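Local coordinates for phosphoserine phosphatase RsbX (Bacillus subtilis, PDB 3W42), which dephosphorylates the stressosome protein RsbS as a manganese-binding PPM-type serine phosphatase and thereby holds back sigma-B activity in the general stress response, at residues V42-G47 and G87-I92; I95-R100 and A143-G148; Q16-G21 and K188-Y193. One frame throughout, in Å; residues are numbered along the deposited sequence.

Interaction 1: residues V42-G47 and G87-I92; sequences VADGLG and GATASI
Asp44 and Thr89 face each other as a hydrogen-bonded pair of two antiparallel strands, 42-45 and 88-92, whose axes come within 4.5 Å. Asp44 N donates to Thr89 O (2.9 Å) and Thr89 N to Asp44 O (3.0 Å); Val42 and Ser91 exchange a second such couple. Beyond the strand, Leu46 N adds a last bond to Gly87 O, nearly straight at the hydrogen (170°) but approaching from above the carbonyl plane.

Asp44 can be followed outward. Its CB lies 3.5 Å from Thr89 OG1, a hydroxyl that is hydrogen-bonded to Asn109. CG stands anti to the backbone N (chi1 -177°), beside the carbonyl carbon, and OD2 binds manganese together with Asp156 and Asp189, while OD1 comes close to Asp27. Ala43 CB meets Ala90 CB at 3.9 Å, and both pack on Ile59 of helix 49-65. Leu46 lays CD1 against Ala88 CA at 3.7 Å.

Asp44 is one of three aspartates that bind manganese in this PPM-type phosphatase, set near the C-terminal end of an inner strand. Its main chain is bonded through both N and O, which probably steadies the metal ligand, and the manganese probably offsets the repulsion among the clustered carboxylates.

Interaction 2: residues I95-R100 and A143-G148; sequences INFEQR and ATYEKG
Arg100 and Tyr145 meet in a single cross-segment backbone bond, Tyr145 N to Arg100 O (2.9 Å), with the donor tilted 26° from the carbonyl plane and Thr144 CA also leaning on the same oxygen. The 95-100 segment turns just before this point: Asn96 OD1 accepts from Gln99 N in an Asx motif, and Arg100 N bonds to Phe97 O.

The side chains build the rest around the tyrosine ring. Arg100 CB sits over its centre, 3.6 Å from the centroid, in a CH-pi contact. From there the arginine chain runs extended, with CG and CD passing along the ring at CE1. The guanidinium stands almost perpendicular to the ring plane (86°), with Tyr145 CE1 near its own edge and Lys147 CB over one of its faces, 3.8 Å from Arg100 NE. Tyr145 reaches this position because its CG lies between the backbone N and the carbonyl carbon (chi1 67°), which swings the ring back beneath Arg100. Ile95 CG2 touches Tyr145 CE2 at 3.5 Å, and the hydroxyl OH comes in the plane of the Phe97 ring to its edge, 3.6 Å from Phe97 CD1. A water gives a hydrogen bond to Gln99 O.

Arg100 NE also forms a salt bridge with the carboxylate of the C-terminal Ser199. The contact lies at one end of the sandwich, where the turn from strand 88-96 into strand 101-107 packs on the chain leaving strand 140-144, while Leu198 of strand 191-198, in the other sheet, touches both Ile95 and Tyr145, and Leu38 of strand 37-45 touches Ile95 and Phe97.

Interaction 3: residues Q16-G21 and K188-Y193; sequences QLNKEG and KDDLTY
Leu17 and Leu191 form a hydrogen-bonded antiparallel pair, and main-chain bonds make up the first group of contacts here. Leu17 N reaches Leu191 O, while Leu191 N returns to Leu17 O, both at 2.9 Å. Gln16 CA adds a CA-H...O contact to Leu191 O, and Asp190 CA one to Leu17 O.

Side chains supply two further hydrogen bonds, one at each end. Gln16 and Thr192 lie side by side and point the same way; Gln16 NE2 donates to Thr192 OG1 at 2.9 Å, the hydroxyl lying close to the amide plane. That hydroxyl is also bonded to Asp27. Past the end of the strands, Asp190 OD1 takes the backbone N-H of Lys19 at 2.9 Å, on its anti side and 21° out of the carboxylate plane. The Asp190 side chain lies beside that of Asn18; its first torsion (chi1 -60°) sets CG beside its own backbone N and brings OD1 within reach of Lys19 N, while OD2 is held by Gly26 N. The carboxylate thus pins the chain before strand 191-198 to both ends of the loop between strands 10-17 and 27-33.

Packing is lighter. The Lys19 chain, fully extended, runs alongside Lys188 O, with Lys19 CD 3.5 Å from that oxygen, and leaves Lys19 NZ 6.4 Å from Asp189 OD1, too far for contact.

Solvent forms a separate link: a water can bridge Leu17 O and Asp189 O.

Asp189 OD2 binds the manganese, and a weak bond from Asp190 N to Asp189 OD1 would help to orient that carboxylate. Asp190, with each oxygen bonded to a backbone amide, probably positions the chain just after the metal ligand.

Overall arrangement
The three contacts sample both sheets of the alpha-beta beta-alpha sandwich. Interactions 1 and 3, one in each sheet, have centres 14 Å apart and converge on the active site: Asp44 OD2 and Asp189 OD2, 4.2 Å apart, share the manganese with Asp156, and Val42 CG1 packs on Thr192 CG2 at 4.2 Å between the sheets. Interaction 2 lies far from the metal, its centre 26 Å from that of interaction 1 and 31 Å from that of interaction 3. Strand 88-96 nonetheless links it to interaction 1, which closes first along the chain. Both are nested within the long loop closed by interaction 3, so it pairs an early strand, 10-17, with the last strand, 191-198.

Interaction 1: residues V42-G47 and G87-I92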
loop_
_atom_site.group_PDB
_atom_site.type_symbol
_atom_site.label_atom_id
_atom_site.label_comp_id
_atom_site.label_asym_id
_atom_site.label_seq_id
_atom_site.Cartn_x
_atom_site.Cartn_y
_atom_site.Cartn_z
ATOM N N VAL A 42 1.048 -2.527 2.315
ATOM C CA VAL A 42 1.162 -3.430 1.180
ATOM C C VAL A 42 2.588 -3.905 1.118
ATOM O O VAL A 42 3.518 -3.073 1.242
ATOM C CB VAL A 42 0.708 -2.766 -0.147
ATOM C CG1 VAL A 42 0.916 -3.708 -1.322
ATOM C CG2 VAL A 42 -0.767 -2.280 -0.031
ATOM N N ALA A 43 2.808 -5.183 0.879
ATOM C CA ALA A 43 4.119 -5.749 0.781
ATOM C C ALA A 43 4.212 -6.785 -0.313
ATOM O O ALA A 43 3.222 -7.467 -0.612
ATOM C CB ALA A 43 4.542 -6.379 2.149
ATOM N N ASP A 44 5.391 -6.920 -0.895
ATOM C CA ASP A 44 5.667 -7.898 -1.960
ATOM C C ASP A 44 6.902 -8.684 -1.525
ATOM O O ASP A 44 8.008 -8.144 -1.443
ATOM C CB ASP A 44 5.888 -7.142 -3.281
ATOM C CG ASP A 44 6.122 -8.032 -4.480
ATOM O OD1 ASP A 44 6.291 -9.264 -4.271
ATOM O OD2 ASP A 44 6.140 -7.505 -5.635
ATOM N N GLY A 45 6.724 -9.950 -1.204
ATOM C CA GLY A 45 7.814 -10.756 -0.762
ATOM C C GLY A 45 8.824 -11.082 -1.863
ATOM O O GLY A 45 8.476 -11.239 -3.009
ATOM N N LEU A 46 10.086 -11.122 -1.479
ATOM C CA LEU A 46 11.122 -11.596 -2.379
ATOM C C LEU A 46 11.016 -13.131 -2.528
ATOM O O LEU A 46 10.298 -13.784 -1.789
ATOM C CB LEU A 46 12.511 -11.141 -1.965
ATOM C CG LEU A 46 12.904 -9.729 -2.453
ATOM C CD1 LEU A 46 12.076 -8.599 -1.802
ATOM C CD2 LEU A 46 14.399 -9.509 -2.245
ATOM N N GLY A 47 11.638 -13.632 -3.600
ATOM C CA GLY A 47 11.325 -14.957 -4.162
ATOM C C GLY A 47 9.931 -14.925 -4.738
ATOM O O GLY A 47 9.515 -13.959 -5.394
ATOM N N GLY A 87 12.788 -11.632 2.689
ATOM C CA GLY A 87 12.688 -10.195 2.625
ATOM C C GLY A 87 11.473 -9.789 1.886
ATOM O O GLY A 87 10.783 -10.571 1.255
ATOM N N ALA A 88 11.208 -8.459 1.871
ATOM C CA ALA A 88 10.039 -7.926 1.180
ATOM C C ALA A 88 10.228 -6.467 0.849
ATOM O O ALA A 88 10.926 -5.748 1.625
ATOM C CB ALA A 88 8.768 -8.068 2.032
ATOM N N THR A 89 9.617 -5.981 -0.181
ATOM C CA THR A 89 9.396 -4.568 -0.354
ATOM C C THR A 89 8.074 -4.202 0.330
ATOM O O THR A 89 7.155 -5.042 0.374
ATOM C CB THR A 89 9.489 -4.143 -1.825
ATOM O OG1 THR A 89 8.418 -4.841 -2.523
ATOM C CG2 THR A 89 10.816 -4.466 -2.426
ATOM N N ALA A 90 7.948 -3.001 0.906
ATOM C CA ALA A 90 6.754 -2.712 1.672
ATOM C C ALA A 90 6.569 -1.208 1.841
ATOM O O ALA A 90 7.532 -0.445 1.860
ATOM C CB ALA A 90 6.859 -3.319 3.080
ATOM N N SER A 91 5.319 -0.832 2.028
ATOM C CA SER A 91 4.883 0.525 2.267
ATOM C C SER A 91 3.859 0.529 3.330
ATOM O O SER A 91 2.940 -0.311 3.362
ATOM C CB SER A 91 4.299 1.124 1.026
ATOM O OG SER A 91 5.318 1.153 0.008
ATOM N N ILE A 92 3.960 1.490 4.281
ATOM C CA ILE A 92 3.070 1.605 5.414
ATOM C C ILE A 92 2.557 3.042 5.503
ATOM O O ILE A 92 3.326 3.999 5.447
ATOM C CB ILE A 92 3.765 1.259 6.732
ATOM C CG1 ILE A 92 4.336 -0.173 6.640
ATOM C CG2 ILE A 92 2.760 1.258 7.906
ATOM C CD1 ILE A 92 5.102 -0.615 7.930
#

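Interaction 2: residues I95-R100 and A143-G148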
loop_
_atom_site.group_PDB
_atom_site.type_symbol
_atom_site.label_atom_id
_atom_site.label_comp_id
_atom_site.label_asym_id
_atom_site.label_seq_id
_atom_site.Cartn_x
_atom_site.Cartn_y
_atom_site.Cartn_z
ATOM N N ILE A 95 -3.187 7.359 8.694
ATOM C CA ILE A 95 -3.972 8.573 8.491
ATOM C C ILE A 95 -4.708 8.903 9.760
ATOM O O ILE A 95 -5.376 8.064 10.333
ATOM C CB ILE A 95 -4.932 8.480 7.308
ATOM C CG1 ILE A 95 -4.243 7.980 6.053
ATOM C CG2 ILE A 95 -5.644 9.811 7.171
ATOM C CD1 ILE A 95 -5.151 7.799 4.813
ATOM N N ASN A 96 -4.621 10.167 10.201
ATOM C CA ASN A 96 -5.464 10.687 11.265
ATOM C C ASN A 96 -6.524 11.611 10.616
ATOM O O ASN A 96 -6.170 12.612 9.988
ATOM C CB ASN A 96 -4.610 11.478 12.301
ATOM C CG ASN A 96 -5.515 11.966 13.381
ATOM O OD1 ASN A 96 -6.250 12.931 13.217
ATOM N ND2 ASN A 96 -5.537 11.226 14.543
ATOM N N PHE A 97 -7.769 11.223 10.734
ATOM C CA PHE A 97 -8.815 11.912 9.995
ATOM C C PHE A 97 -9.109 13.310 10.550
ATOM O O PHE A 97 -9.294 14.237 9.751
ATOM C CB PHE A 97 -10.119 11.132 9.930
ATOM C CG PHE A 97 -9.949 9.743 9.348
ATOM C CD1 PHE A 97 -9.309 9.585 8.133
ATOM C CD2 PHE A 97 -10.437 8.603 9.978
ATOM C CE1 PHE A 97 -9.212 8.298 7.561
ATOM C CE2 PHE A 97 -10.304 7.398 9.425
ATOM C CZ PHE A 97 -9.726 7.228 8.223
ATOM N N GLU A 98 -9.177 13.483 11.876
ATOM C CA GLU A 98 -9.477 14.790 12.458
ATOM C C GLU A 98 -8.462 15.855 12.006
ATOM O O GLU A 98 -8.856 17.023 11.750
ATOM C CB GLU A 98 -9.544 14.659 13.969
ATOM C CG GLU A 98 -10.064 15.964 14.687
ATOM C CD GLU A 98 -8.986 16.911 15.108
ATOM O OE1 GLU A 98 -7.800 16.469 15.321
ATOM O OE2 GLU A 98 -9.378 18.097 15.324
ATOM N N GLN A 99 -7.175 15.474 11.963
ATOM C CA GLN A 99 -6.135 16.369 11.590
ATOM C C GLN A 99 -5.970 16.416 10.085
ATOM O O GLN A 99 -5.164 17.220 9.566
ATOM C CB GLN A 99 -4.831 15.965 12.212
ATOM C CG GLN A 99 -4.810 16.059 13.685
ATOM C CD GLN A 99 -3.413 15.828 14.308
ATOM O OE1 GLN A 99 -2.329 15.714 13.646
ATOM N NE2 GLN A 99 -3.425 15.799 15.605
ATOM N N ARG A 100 -6.599 15.518 9.316
ATOM C CA ARG A 100 -6.288 15.272 7.887
ATOM C C ARG A 100 -4.789 15.204 7.709
ATOM O O ARG A 100 -4.223 15.862 6.845
ATOM C CB ARG A 100 -6.965 16.244 6.925
ATOM C CG ARG A 100 -8.474 16.100 6.901
ATOM C CD ARG A 100 -9.075 16.752 5.666
ATOM N NE ARG A 100 -10.509 16.562 5.501
ATOM C CZ ARG A 100 -11.443 17.313 6.047
ATOM N NH1 ARG A 100 -11.085 18.381 6.799
ATOM N NH2 ARG A 100 -12.697 17.056 5.861
ATOM N N ALA A 143 2.434 14.789 6.188
ATOM C CA ALA A 143 1.810 15.861 5.475
ATOM C C ALA A 143 0.336 15.923 5.784
ATOM O O ALA A 143 -0.284 14.967 6.157
ATOM C CB ALA A 143 2.067 15.749 3.989
ATOM N N THR A 144 -0.249 17.083 5.499
ATOM C CA THR A 144 -1.696 17.293 5.552
ATOM C C THR A 144 -2.277 17.012 4.186
ATOM O O THR A 144 -1.708 17.399 3.179
ATOM C CB THR A 144 -1.934 18.760 5.976
ATOM O OG1 THR A 144 -1.292 18.940 7.243
ATOM C CG2 THR A 144 -3.394 19.136 6.103
ATOM N N TYR A 145 -3.423 16.397 4.107
ATOM C CA TYR A 145 -4.177 16.216 2.880
ATOM C C TYR A 145 -5.407 17.126 2.929
ATOM O O TYR A 145 -5.950 17.418 3.958
ATOM C CB TYR A 145 -4.554 14.751 2.581
ATOM C CG TYR A 145 -5.523 14.159 3.554
ATOM C CD1 TYR A 145 -6.891 14.253 3.381
ATOM C CD2 TYR A 145 -5.070 13.471 4.668
ATOM C CE1 TYR A 145 -7.774 13.704 4.240
ATOM C CE2 TYR A 145 -6.005 12.932 5.603
ATOM C CZ TYR A 145 -7.322 13.016 5.379
ATOM O OH TYR A 145 -8.185 12.442 6.275
ATOM N N GLU A 146 -5.895 17.481 1.773
ATOM C CA GLU A 146 -7.153 18.212 1.599
ATOM C C GLU A 146 -8.315 17.299 1.345
ATOM O O GLU A 146 -8.164 16.204 0.757
ATOM C CB GLU A 146 -7.075 19.234 0.492
ATOM C CG GLU A 146 -6.080 20.316 0.787
ATOM C CD GLU A 146 -6.183 21.508 -0.066
ATOM O OE1 GLU A 146 -5.669 21.347 -1.197
ATOM O OE2 GLU A 146 -6.603 22.605 0.390
ATOM N N LYS A 147 -9.484 17.705 1.815
ATOM C CA LYS A 147 -10.664 16.943 1.533
ATOM C C LYS A 147 -10.779 16.673 0.016
ATOM O O LYS A 147 -10.508 17.512 -0.832
ATOM C CB LYS A 147 -11.936 17.575 2.095
ATOM C CG LYS A 147 -12.285 18.918 1.519
ATOM C CD LYS A 147 -13.706 19.343 1.957
ATOM C CE LYS A 147 -14.071 20.777 1.549
ATOM N NZ LYS A 147 -13.269 21.791 2.185
ATOM N N GLY A 148 -11.180 15.440 -0.334
ATOM C CA GLY A 148 -11.302 15.060 -1.698
ATOM C C GLY A 148 -10.113 14.322 -2.271
ATOM O O GLY A 148 -10.180 13.848 -3.414
HETATM O O HOH W 1 -2.517 17.697 9.463
#

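Interaction 3: residues Q16-G21 and K188-Y193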
loop_
_atom_site.group_PDB
_atom_site.type_symbol
_atom_site.label_atom_id
_atom_site.label_comp_id
_atom_site.label_asym_id
_atom_site.label_seq_id
_atom_site.Cartn_x
_atom_site.Cartn_y
_atom_site.Cartn_z
ATOM N N GLN A 16 -6.703 -7.730 -5.079
ATOM C CA GLN A 16 -5.551 -8.589 -5.203
ATOM C C GLN A 16 -5.855 -9.734 -6.132
ATOM O O GLN A 16 -6.923 -10.370 -6.016
ATOM C CB GLN A 16 -5.116 -9.148 -3.837
ATOM C CG GLN A 16 -3.835 -9.957 -3.927
ATOM C CD GLN A 16 -3.320 -10.330 -2.609
ATOM O OE1 GLN A 16 -3.767 -11.353 -2.052
ATOM N NE2 GLN A 16 -2.349 -9.620 -2.092
ATOM N N LEU A 17 -4.945 -10.052 -7.005
ATOM C CA LEU A 17 -5.050 -11.227 -7.872
ATOM C C LEU A 17 -3.674 -11.827 -8.057
ATOM O O LEU A 17 -2.684 -11.128 -8.205
ATOM C CB LEU A 17 -5.630 -10.899 -9.242
ATOM C CG LEU A 17 -6.435 -12.119 -9.777
ATOM C CD1 LEU A 17 -7.792 -12.296 -9.002
ATOM C CD2 LEU A 17 -6.736 -11.807 -11.224
ATOM N N ASN A 18 -3.603 -13.143 -8.020
ATOM C CA ASN A 18 -2.347 -13.830 -8.180
ATOM C C ASN A 18 -1.885 -13.797 -9.631
ATOM O O ASN A 18 -2.674 -13.751 -10.586
ATOM C CB ASN A 18 -2.494 -15.320 -7.784
ATOM C CG ASN A 18 -2.692 -15.494 -6.335
ATOM O OD1 ASN A 18 -2.891 -14.564 -5.550
ATOM N ND2 ASN A 18 -2.611 -16.789 -5.904
ATOM N N LYS A 19 -0.577 -13.913 -9.822
ATOM C CA LYS A 19 0.022 -14.250 -11.084
ATOM C C LYS A 19 -0.694 -15.448 -11.706
ATOM O O LYS A 19 -1.090 -16.389 -10.997
ATOM C CB LYS A 19 1.473 -14.646 -10.867
ATOM C CG LYS A 19 2.203 -15.036 -12.144
ATOM C CD LYS A 19 3.653 -15.263 -11.910
ATOM C CE LYS A 19 4.413 -15.804 -13.176
ATOM N NZ LYS A 19 5.828 -16.144 -12.899
ATOM N N GLU A 20 -0.843 -15.426 -13.027
ATOM C CA GLU A 20 -1.559 -16.487 -13.744
ATOM C C GLU A 20 -0.982 -17.851 -13.378
ATOM O O GLU A 20 0.209 -18.053 -13.429
ATOM C CB GLU A 20 -1.378 -16.258 -15.248
ATOM C CG GLU A 20 -2.179 -17.244 -16.089
ATOM C CD GLU A 20 -3.673 -16.969 -15.908
ATOM O OE1 GLU A 20 -4.056 -15.793 -16.100
ATOM O OE2 GLU A 20 -4.459 -17.917 -15.651
ATOM N N GLY A 21 -1.837 -18.797 -13.002
ATOM C CA GLY A 21 -1.412 -20.145 -12.734
ATOM C C GLY A 21 -0.745 -20.376 -11.412
ATOM O O GLY A 21 -0.334 -21.513 -11.141
ATOM N N LYS A 188 0.683 -11.052 -15.213
ATOM C CA LYS A 188 2.071 -11.411 -15.314
ATOM C C LYS A 188 2.776 -11.538 -13.928
ATOM O O LYS A 188 3.757 -12.279 -13.773
ATOM C CB LYS A 188 2.756 -10.378 -16.180
ATOM C CG LYS A 188 4.145 -10.520 -16.312
ATOM C CD LYS A 188 4.540 -10.056 -17.717
ATOM C CE LYS A 188 3.356 -10.137 -18.769
ATOM N NZ LYS A 188 2.457 -11.370 -18.734
ATOM N N ASP A 189 2.309 -10.837 -12.920
ATOM C CA ASP A 189 2.797 -10.948 -11.578
ATOM C C ASP A 189 1.570 -10.897 -10.667
ATOM O O ASP A 189 0.500 -10.489 -11.094
ATOM C CB ASP A 189 3.748 -9.754 -11.243
ATOM C CG ASP A 189 4.480 -9.867 -9.905
ATOM O OD1 ASP A 189 4.533 -10.992 -9.335
ATOM O OD2 ASP A 189 5.044 -8.833 -9.459
ATOM N N ASP A 190 1.737 -11.262 -9.383
ATOM C CA ASP A 190 0.787 -10.878 -8.367
ATOM C C ASP A 190 0.554 -9.377 -8.428
ATOM O O ASP A 190 1.514 -8.602 -8.622
ATOM C CB ASP A 190 1.336 -11.239 -6.999
ATOM C CG ASP A 190 1.622 -12.748 -6.809
ATOM O OD1 ASP A 190 0.868 -13.567 -7.354
ATOM O OD2 ASP A 190 2.556 -13.050 -6.049
ATOM N N LEU A 191 -0.684 -8.982 -8.269
ATOM C CA LEU A 191 -1.063 -7.558 -8.394
ATOM C C LEU A 191 -1.936 -7.232 -7.224
ATOM O O LEU A 191 -3.022 -7.829 -7.055
ATOM C CB LEU A 191 -1.793 -7.363 -9.720
ATOM C CG LEU A 191 -2.051 -5.957 -10.202
ATOM C CD1 LEU A 191 -2.447 -5.964 -11.675
ATOM C CD2 LEU A 191 -3.086 -5.243 -9.414
ATOM N N THR A 192 -1.515 -6.249 -6.402
ATOM C CA THR A 192 -2.230 -5.764 -5.219
ATOM C C THR A 192 -2.293 -4.297 -5.252
ATOM O O THR A 192 -1.262 -3.635 -5.481
ATOM C CB THR A 192 -1.542 -6.258 -3.925
ATOM O OG1 THR A 192 -1.393 -7.660 -3.954
ATOM C CG2 THR A 192 -2.333 -5.889 -2.720
ATOM N N TYR A 193 -3.467 -3.729 -4.966
ATOM C CA TYR A 193 -3.534 -2.290 -4.739
ATOM C C TYR A 193 -4.584 -1.987 -3.708
ATOM O O TYR A 193 -5.562 -2.706 -3.531
ATOM C CB TYR A 193 -3.748 -1.471 -6.045
ATOM C CG TYR A 193 -4.977 -1.750 -6.846
ATOM C CD1 TYR A 193 -6.208 -1.226 -6.521
ATOM C CD2 TYR A 193 -4.899 -2.512 -7.998
ATOM C CE1 TYR A 193 -7.326 -1.467 -7.337
ATOM C CE2 TYR A 193 -5.994 -2.718 -8.804
ATOM C CZ TYR A 193 -7.190 -2.220 -8.480
ATOM O OH TYR A 193 -8.264 -2.460 -9.319
HETATM O O HOH W 2 -2.357 -10.717 -11.310
#